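Local coordinates for MsStt7d protein (Micromonas, PDB 4IX3) that probably acts as an ATP-dependent, magnesium-binding protein kinase, a homolog of the Stt7 state transition kinase, represented here by its catalytic domain, at residues 278-289 and 312-321. Sequence-based numbering, arbitrary orientation.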
ATOM      1  N   TYR B 278      13.914  19.923  15.898  1.00 22.28           N
ATOM      2  CA  TYR B 278      13.225  21.123  15.415  1.00 21.36           C
ATOM      3  C   TYR B 278      11.895  21.338  16.144  1.00 22.43           C
ATOM      4  O   TYR B 278      11.603  22.414  16.699  1.00 22.82           O
ATOM      5  CB  TYR B 278      13.036  21.013  13.891  1.00 19.97           C
ATOM      6  CG  TYR B 278      12.362  22.212  13.250  1.00 16.06           C
ATOM      7  CD1 TYR B 278      12.911  23.497  13.320  1.00 18.86           C
ATOM      8  CD2 TYR B 278      11.221  22.035  12.472  1.00 16.73           C
ATOM      9  CE1 TYR B 278      12.289  24.567  12.679  1.00 19.88           C
ATOM     10  CE2 TYR B 278      10.593  23.088  11.832  1.00 17.52           C
ATOM     11  CZ  TYR B 278      11.152  24.344  11.915  1.00 17.16           C
ATOM     12  OH  TYR B 278      10.552  25.435  11.295  1.00 19.17           O
ATOM     13  N   LYS B 279      11.139  20.250  16.280  1.00 22.58           N
ATOM     14  CA  LYS B 279       9.902  20.290  17.035  1.00 24.32           C
ATOM     15  C   LYS B 279      10.184  20.641  18.499  1.00 26.32           C
ATOM     16  O   LYS B 279       9.483  21.464  19.102  1.00 28.60           O
ATOM     17  CB  LYS B 279       9.250  18.904  16.950  1.00 22.69           C
ATOM     18  CG  LYS B 279       8.040  18.735  17.858  1.00 27.34           C
ATOM     19  CD  LYS B 279       7.339  17.420  17.535  1.00 29.48           C
ATOM     20  CE  LYS B 279       6.419  17.010  18.677  1.00 39.34           C
ATOM     21  NZ  LYS B 279       5.482  18.119  18.987  1.00 59.36           N
ATOM     22  N   ALA B 280      11.198  19.993  19.069  1.00 24.02           N
ATOM     23  CA  ALA B 280      11.521  20.172  20.490  1.00 26.62           C
ATOM     24  C   ALA B 280      11.887  21.634  20.817  1.00 26.68           C
ATOM     25  O   ALA B 280      11.646  22.077  21.933  1.00 29.19           O
ATOM     26  CB  ALA B 280      12.632  19.206  20.891  1.00 25.56           C
ATOM     27  N   VAL B 281      12.437  22.404  19.875  1.00 27.03           N
ATOM     28  CA  VAL B 281      12.772  23.821  20.150  1.00 30.02           C
ATOM     29  C   VAL B 281      11.713  24.782  19.596  1.00 30.67           C
ATOM     30  O   VAL B 281      11.969  25.983  19.372  1.00 34.73           O
ATOM     31  CB  VAL B 281      14.182  24.222  19.660  1.00 27.39           C
ATOM     32  CG1 VAL B 281      15.247  23.320  20.271  1.00 33.25           C
ATOM     33  CG2 VAL B 281      14.246  24.214  18.127  1.00 28.96           C
ATOM     34  N   GLY B 282      10.529  24.220  19.355  1.00 27.49           N
ATOM     35  CA  GLY B 282       9.344  24.996  19.028  1.00 28.56           C
ATOM     36  C   GLY B 282       9.321  25.391  17.564  1.00 24.81           C
ATOM     37  O   GLY B 282       8.804  26.444  17.234  1.00 28.48           O
ATOM     38  N   TYR B 283       9.816  24.519  16.682  1.00 26.15           N
ATOM     39  CA  TYR B 283       9.838  24.790  15.237  1.00 23.62           C
ATOM     40  C   TYR B 283      10.465  26.140  14.893  1.00 23.17           C
ATOM     41  O   TYR B 283       9.948  26.896  14.051  1.00 22.74           O
ATOM     42  CB  TYR B 283       8.418  24.757  14.662  1.00 22.10           C
ATOM     43  CG  TYR B 283       7.669  23.498  14.995  1.00 24.98           C
ATOM     44  CD1 TYR B 283       7.788  22.347  14.202  1.00 22.13           C
ATOM     45  CD2 TYR B 283       6.814  23.468  16.106  1.00 27.85           C
ATOM     46  CE1 TYR B 283       7.046  21.205  14.542  1.00 26.09           C
ATOM     47  CE2 TYR B 283       6.087  22.348  16.430  1.00 27.02           C
ATOM     48  CZ  TYR B 283       6.206  21.214  15.658  1.00 27.65           C
ATOM     49  OH  TYR B 283       5.469  20.116  16.010  1.00 29.92           O
ATOM     50  N   ASP B 284      11.607  26.399  15.527  1.00 23.36           N
ATOM     51  CA  ASP B 284      12.269  27.689  15.486  1.00 24.17           C
ATOM     52  C   ASP B 284      13.689  27.356  15.046  1.00 23.66           C
ATOM     53  O   ASP B 284      14.489  26.748  15.784  1.00 25.27           O
ATOM     54  CB  ASP B 284      12.226  28.329  16.888  1.00 25.55           C
ATOM     55  CG  ASP B 284      12.936  29.673  16.967  1.00 28.81           C
ATOM     56  OD1 ASP B 284      13.872  29.947  16.193  1.00 31.16           O
ATOM     57  OD2 ASP B 284      12.611  30.440  17.898  1.00 40.10           O
ATOM     58  N   VAL B 285      13.971  27.695  13.799  1.00 24.35           N
ATOM     59  CA  VAL B 285      15.252  27.401  13.197  1.00 23.75           C
ATOM     60  C   VAL B 285      16.436  28.060  13.954  1.00 26.34           C
ATOM     61  O   VAL B 285      17.489  27.457  14.126  1.00 26.53           O
ATOM     62  CB  VAL B 285      15.141  27.798  11.707  1.00 25.33           C
ATOM     63  CG1 VAL B 285      16.461  28.167  11.078  1.00 31.71           C
ATOM     64  CG2 VAL B 285      14.389  26.769  10.884  1.00 21.79           C
ATOM     65  N   ASN B 286      16.271  29.296  14.427  1.00 25.14           N
ATOM     66  CA  ASN B 286      17.334  29.968  15.180  1.00 25.86           C
ATOM     67  C   ASN B 286      17.574  29.350  16.536  1.00 26.71           C
ATOM     68  O   ASN B 286      18.725  29.207  16.962  1.00 28.34           O
ATOM     69  CB  ASN B 286      17.054  31.460  15.267  1.00 26.64           C
ATOM     70  CG  ASN B 286      17.222  32.139  13.917  1.00 27.26           C
ATOM     71  OD1 ASN B 286      17.881  31.609  13.011  1.00 31.20           O
ATOM     72  ND2 ASN B 286      16.631  33.309  13.772  1.00 30.52           N
ATOM     73  N   ALA B 287      16.503  28.803  17.106  1.00 26.49           N
ATOM     74  CA  ALA B 287      16.640  28.042  18.348  1.00 26.05           C
ATOM     75  C   ALA B 287      17.335  26.704  18.102  1.00 26.74           C
ATOM     76  O   ALA B 287      18.184  26.282  18.890  1.00 32.76           O
ATOM     77  CB  ALA B 287      15.309  27.873  19.028  1.00 27.51           C
ATOM     78  N   PHE B 288      17.065  26.091  16.952  1.00 26.63           N
ATOM     79  CA  PHE B 288      17.816  24.905  16.596  1.00 26.97           C
ATOM     80  C   PHE B 288      19.310  25.203  16.477  1.00 25.61           C
ATOM     81  O   PHE B 288      20.146  24.468  17.035  1.00 27.66           O
ATOM     82  CB  PHE B 288      17.301  24.268  15.298  1.00 22.97           C
ATOM     83  CG  PHE B 288      18.175  23.137  14.837  1.00 24.06           C
ATOM     84  CD1 PHE B 288      17.928  21.831  15.265  1.00 23.53           C
ATOM     85  CD2 PHE B 288      19.265  23.370  13.998  1.00 22.62           C
ATOM     86  CE1 PHE B 288      18.759  20.798  14.888  1.00 25.30           C
ATOM     87  CE2 PHE B 288      20.106  22.325  13.642  1.00 24.06           C
ATOM     88  CZ  PHE B 288      19.866  21.045  14.109  1.00 23.76           C
ATOM     89  N   ARG B 289      19.633  26.268  15.735  1.00 25.78           N
ATOM     90  CA  ARG B 289      21.028  26.664  15.532  1.00 25.68           C
ATOM     91  C   ARG B 289      21.725  26.971  16.858  1.00 28.82           C
ATOM     92  O   ARG B 289      22.837  26.493  17.080  1.00 35.12           O
ATOM     93  CB  ARG B 289      21.138  27.842  14.549  1.00 24.98           C
ATOM     94  CG  ARG B 289      20.572  27.491  13.185  1.00 24.57           C
ATOM     95  CD  ARG B 289      20.155  28.779  12.505  1.00 26.51           C
ATOM     96  NE  ARG B 289      21.322  29.479  11.979  1.00 30.35           N
ATOM     97  CZ  ARG B 289      21.263  30.642  11.337  1.00 27.78           C
ATOM     98  NH1 ARG B 289      20.109  31.299  11.204  1.00 34.24           N
ATOM     99  NH2 ARG B 289      22.362  31.124  10.790  1.00 29.63           N
ATOM    100  N   TRP B 312      18.756  28.826   5.930  1.00 14.48           N
ATOM    101  CA  TRP B 312      18.009  28.642   7.175  1.00 14.93           C
ATOM    102  C   TRP B 312      16.722  29.430   7.151  1.00 14.66           C
ATOM    103  O   TRP B 312      15.682  28.947   7.648  1.00 15.33           O
ATOM    104  CB  TRP B 312      18.817  29.083   8.389  1.00 15.02           C
ATOM    105  CG  TRP B 312      19.925  28.145   8.754  1.00 16.04           C
ATOM    106  CD1 TRP B 312      21.280  28.404   8.770  1.00 16.08           C
ATOM    107  CD2 TRP B 312      19.765  26.799   9.308  1.00 16.49           C
ATOM    108  NE1 TRP B 312      21.961  27.344   9.308  1.00 17.75           N
ATOM    109  CE2 TRP B 312      21.113  26.319   9.598  1.00 18.34           C
ATOM    110  CE3 TRP B 312      18.672  25.968   9.544  1.00 19.01           C
ATOM    111  CZ2 TRP B 312      21.343  25.051  10.124  1.00 21.64           C
ATOM    112  CZ3 TRP B 312      18.916  24.705  10.092  1.00 21.25           C
ATOM    113  CH2 TRP B 312      20.220  24.256  10.377  1.00 22.49           C
ATOM    114  N   ASP B 313      16.765  30.691   6.715  1.00 14.20           N
ATOM    115  CA  ASP B 313      15.582  31.502   6.747  1.00 14.18           C
ATOM    116  C   ASP B 313      14.512  30.904   5.831  1.00 13.95           C
ATOM    117  O   ASP B 313      13.339  30.920   6.180  1.00 14.26           O
ATOM    118  CB  ASP B 313      15.858  32.962   6.328  1.00 16.47           C
ATOM    119  CG  ASP B 313      14.662  33.854   6.635  1.00 20.40           C
ATOM    120  OD1 ASP B 313      13.931  34.228   5.695  1.00 18.68           O
ATOM    121  OD2 ASP B 313      14.384  34.130   7.836  1.00 27.82           O
ATOM    122  N   LEU B 314      14.895  30.432   4.647  1.00 12.64           N
ATOM    123  CA  LEU B 314      13.889  29.888   3.715  1.00 12.44           C
ATOM    124  C   LEU B 314      13.284  28.603   4.273  1.00 12.16           C
ATOM    125  O   LEU B 314      12.076  28.366   4.188  1.00 13.16           O
ATOM    126  CB  LEU B 314      14.516  29.629   2.334  1.00 13.17           C
ATOM    127  CG  LEU B 314      13.580  28.977   1.313  1.00 12.21           C
ATOM    128  CD1 LEU B 314      12.251  29.718   1.139  1.00 13.25           C
ATOM    129  CD2 LEU B 314      14.308  28.768  -0.020  1.00 13.87           C
ATOM    130  N   CYS B 315      14.115  27.759   4.850  1.00 12.95           N
ATOM    131  CA  CYS B 315      13.608  26.590   5.583  0.50 13.00           C
ATOM    132  C   CYS B 315      12.612  27.025   6.651  1.00 13.24           C
ATOM    133  O   CYS B 315      11.548  26.431   6.770  1.00 14.06           O
ATOM    134  CB  CYS B 315      14.725  25.761   6.232  0.50 13.66           C
ATOM    135  SG  CYS B 315      15.683  24.774   5.074  0.50 12.20           S
ATOM    136  N   GLN B 316      12.931  28.045   7.455  1.00 13.99           N
ATOM    137  CA  GLN B 316      12.006  28.517   8.481  1.00 14.00           C
ATOM    138  C   GLN B 316      10.671  28.937   7.845  1.00 12.06           C
ATOM    139  O   GLN B 316       9.584  28.624   8.356  1.00 13.88           O
ATOM    140  CB  GLN B 316      12.580  29.708   9.267  1.00 15.81           C
ATOM    141  CG  GLN B 316      11.576  30.279  10.284  1.00 17.54           C
ATOM    142  CD  GLN B 316      11.305  29.287  11.392  1.00 19.63           C
ATOM    143  OE1 GLN B 316      10.411  28.426  11.305  1.00 21.96           O
ATOM    144  NE2 GLN B 316      12.106  29.371  12.435  1.00 19.09           N
ATOM    145  N   ARG B 317      10.743  29.642   6.716  1.00 12.40           N
ATOM    146  CA  ARG B 317       9.516  30.080   6.030  1.00 13.59           C
ATOM    147  C   ARG B 317       8.650  28.913   5.557  1.00 12.38           C
ATOM    148  O   ARG B 317       7.439  28.929   5.736  1.00 13.04           O
ATOM    149  CB  ARG B 317       9.856  30.920   4.771  1.00 13.59           C
ATOM    150  CG  ARG B 317      10.624  32.228   5.011  1.00 16.49           C
ATOM    151  CD  ARG B 317       9.709  33.109   5.795  1.00 15.81           C
ATOM    152  NE  ARG B 317       8.477  33.413   5.030  1.00 16.50           N
ATOM    153  CZ  ARG B 317       7.241  33.158   5.462  1.00 17.98           C
ATOM    154  NH1 ARG B 317       7.020  32.669   6.683  1.00 16.68           N
ATOM    155  NH2 ARG B 317       6.202  33.439   4.685  1.00 19.21           N
ATOM    156  N   LEU B 318       9.291  27.909   4.974  1.00 11.66           N
ATOM    157  CA  LEU B 318       8.556  26.759   4.465  1.00 11.22           C
ATOM    158  C   LEU B 318       8.069  25.833   5.581  1.00 12.48           C
ATOM    159  O   LEU B 318       7.212  24.977   5.328  1.00 13.01           O
ATOM    160  CB  LEU B 318       9.488  25.956   3.533  1.00 12.06           C
ATOM    161  CG  LEU B 318       9.770  26.619   2.151  1.00 11.54           C
ATOM    162  CD1 LEU B 318      10.860  25.888   1.421  1.00 12.93           C
ATOM    163  CD2 LEU B 318       8.483  26.644   1.294  1.00 13.96           C
ATOM    164  N   MET B 319       8.650  25.951   6.776  1.00 12.27           N
ATOM    165  CA  MET B 319       8.411  24.996   7.864  1.00 12.09           C
ATOM    166  C   MET B 319       7.897  25.676   9.132  1.00 13.15           C
ATOM    167  O   MET B 319       8.080  25.151  10.253  1.00 15.57           O
ATOM    168  CB  MET B 319       9.650  24.134   8.082  1.00 12.26           C
ATOM    169  CG  MET B 319      10.089  23.423   6.793  1.00 13.88           C
ATOM    170  SD  MET B 319      11.438  22.271   6.986  1.00 14.38           S
ATOM    171  CE  MET B 319      10.532  20.904   7.721  1.00 18.35           C
ATOM    172  N   GLU B 320       7.215  26.806   8.974  1.00 12.47           N
ATOM    173  CA  GLU B 320       6.601  27.402  10.167  1.00 13.96           C
ATOM    174  C   GLU B 320       5.595  26.407  10.765  1.00 14.89           C
ATOM    175  O   GLU B 320       4.856  25.729  10.023  1.00 16.08           O
ATOM    176  CB  GLU B 320       5.872  28.706   9.824  1.00 14.75           C
ATOM    177  CG  GLU B 320       6.756  29.917   9.638  1.00 17.70           C
ATOM    178  CD  GLU B 320       7.341  30.366  10.976  1.00 20.00           C
ATOM    179  OE1 GLU B 320       6.844  29.992  12.074  1.00 20.71           O
ATOM    180  OE2 GLU B 320       8.209  31.250  10.936  1.00 24.66           O
ATOM    181  N   ALA B 321       5.478  26.385  12.084  1.00 15.20           N
ATOM    182  CA  ALA B 321       4.569  25.464  12.748  1.00 19.25           C
ATOM    183  C   ALA B 321       3.121  25.710  12.340  1.00 16.93           C
ATOM    184  O   ALA B 321       2.354  24.765  12.098  1.00 20.25           O
ATOM    185  CB  ALA B 321       4.736  25.594  14.255  1.00 22.17           C
TER
HETATM  186  O   HOH W   1       7.390  27.848  13.596  1.00 21.93           O
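The guanidinium of Arg289 lies flat on the indole of Trp312, their planes 18° apart and centres 3.9 Å apart, a cation-pi stack. The aliphatic part of the chain shares the same face: CD of Arg289 stands 3.7 Å above the centroid of the five-membered ring of Trp312, almost on its normal. A bend at chi3 (77°) brings the guanidinium back over the indole and puts NH1 of Arg289 2.9 Å from OD1 of Asn286, a hydrogen bond that limits its rotation. CG1 of Val285 reaches CE3 of Trp312 at 3.5 Å, while Phe288 meets the six-membered ring obliquely. Replacing Arg289 by an alanine would probably uncover this indole face and leave Asn286 OD1 without its guanidinium donor.

Toward the other end of the contact, OH of Tyr278 donates to O of Met319 (2.7 Å) from above the carbonyl plane, gripping the backbone just where helix 302-318 ends. The methyl of Ala321 packs against the ring of Tyr283, and a water joins Tyr283 O to Ala321 N and Glu320 OE1.

Behind these contacts, Gly282 closes helix 268-280 with a Schellman motif, and Asp284 caps the next helix by accepting from Ala287 N at OD1 (3.0 Å). The turn between them lays CA of Tyr283 over the centre of the Tyr278 ring. Asp305 accepts from Trp312 NE1, fixing the indole from its own helix, and Met319 continues inward to Trp251 and Leu258 of helix 246-261.

The contact thus ties three helices of the kinase C-lobe together. The side chain of Asn307, which binds magnesium in another structure of this protein but not in this chain, lies about 10 Å from that of Trp312. Stack and Asn286 bond together probably hold the Arg289 charge flat on the indole, while the Tyr278 hydroxyl supplies a donor to the Met319 carbonyl past the helix end.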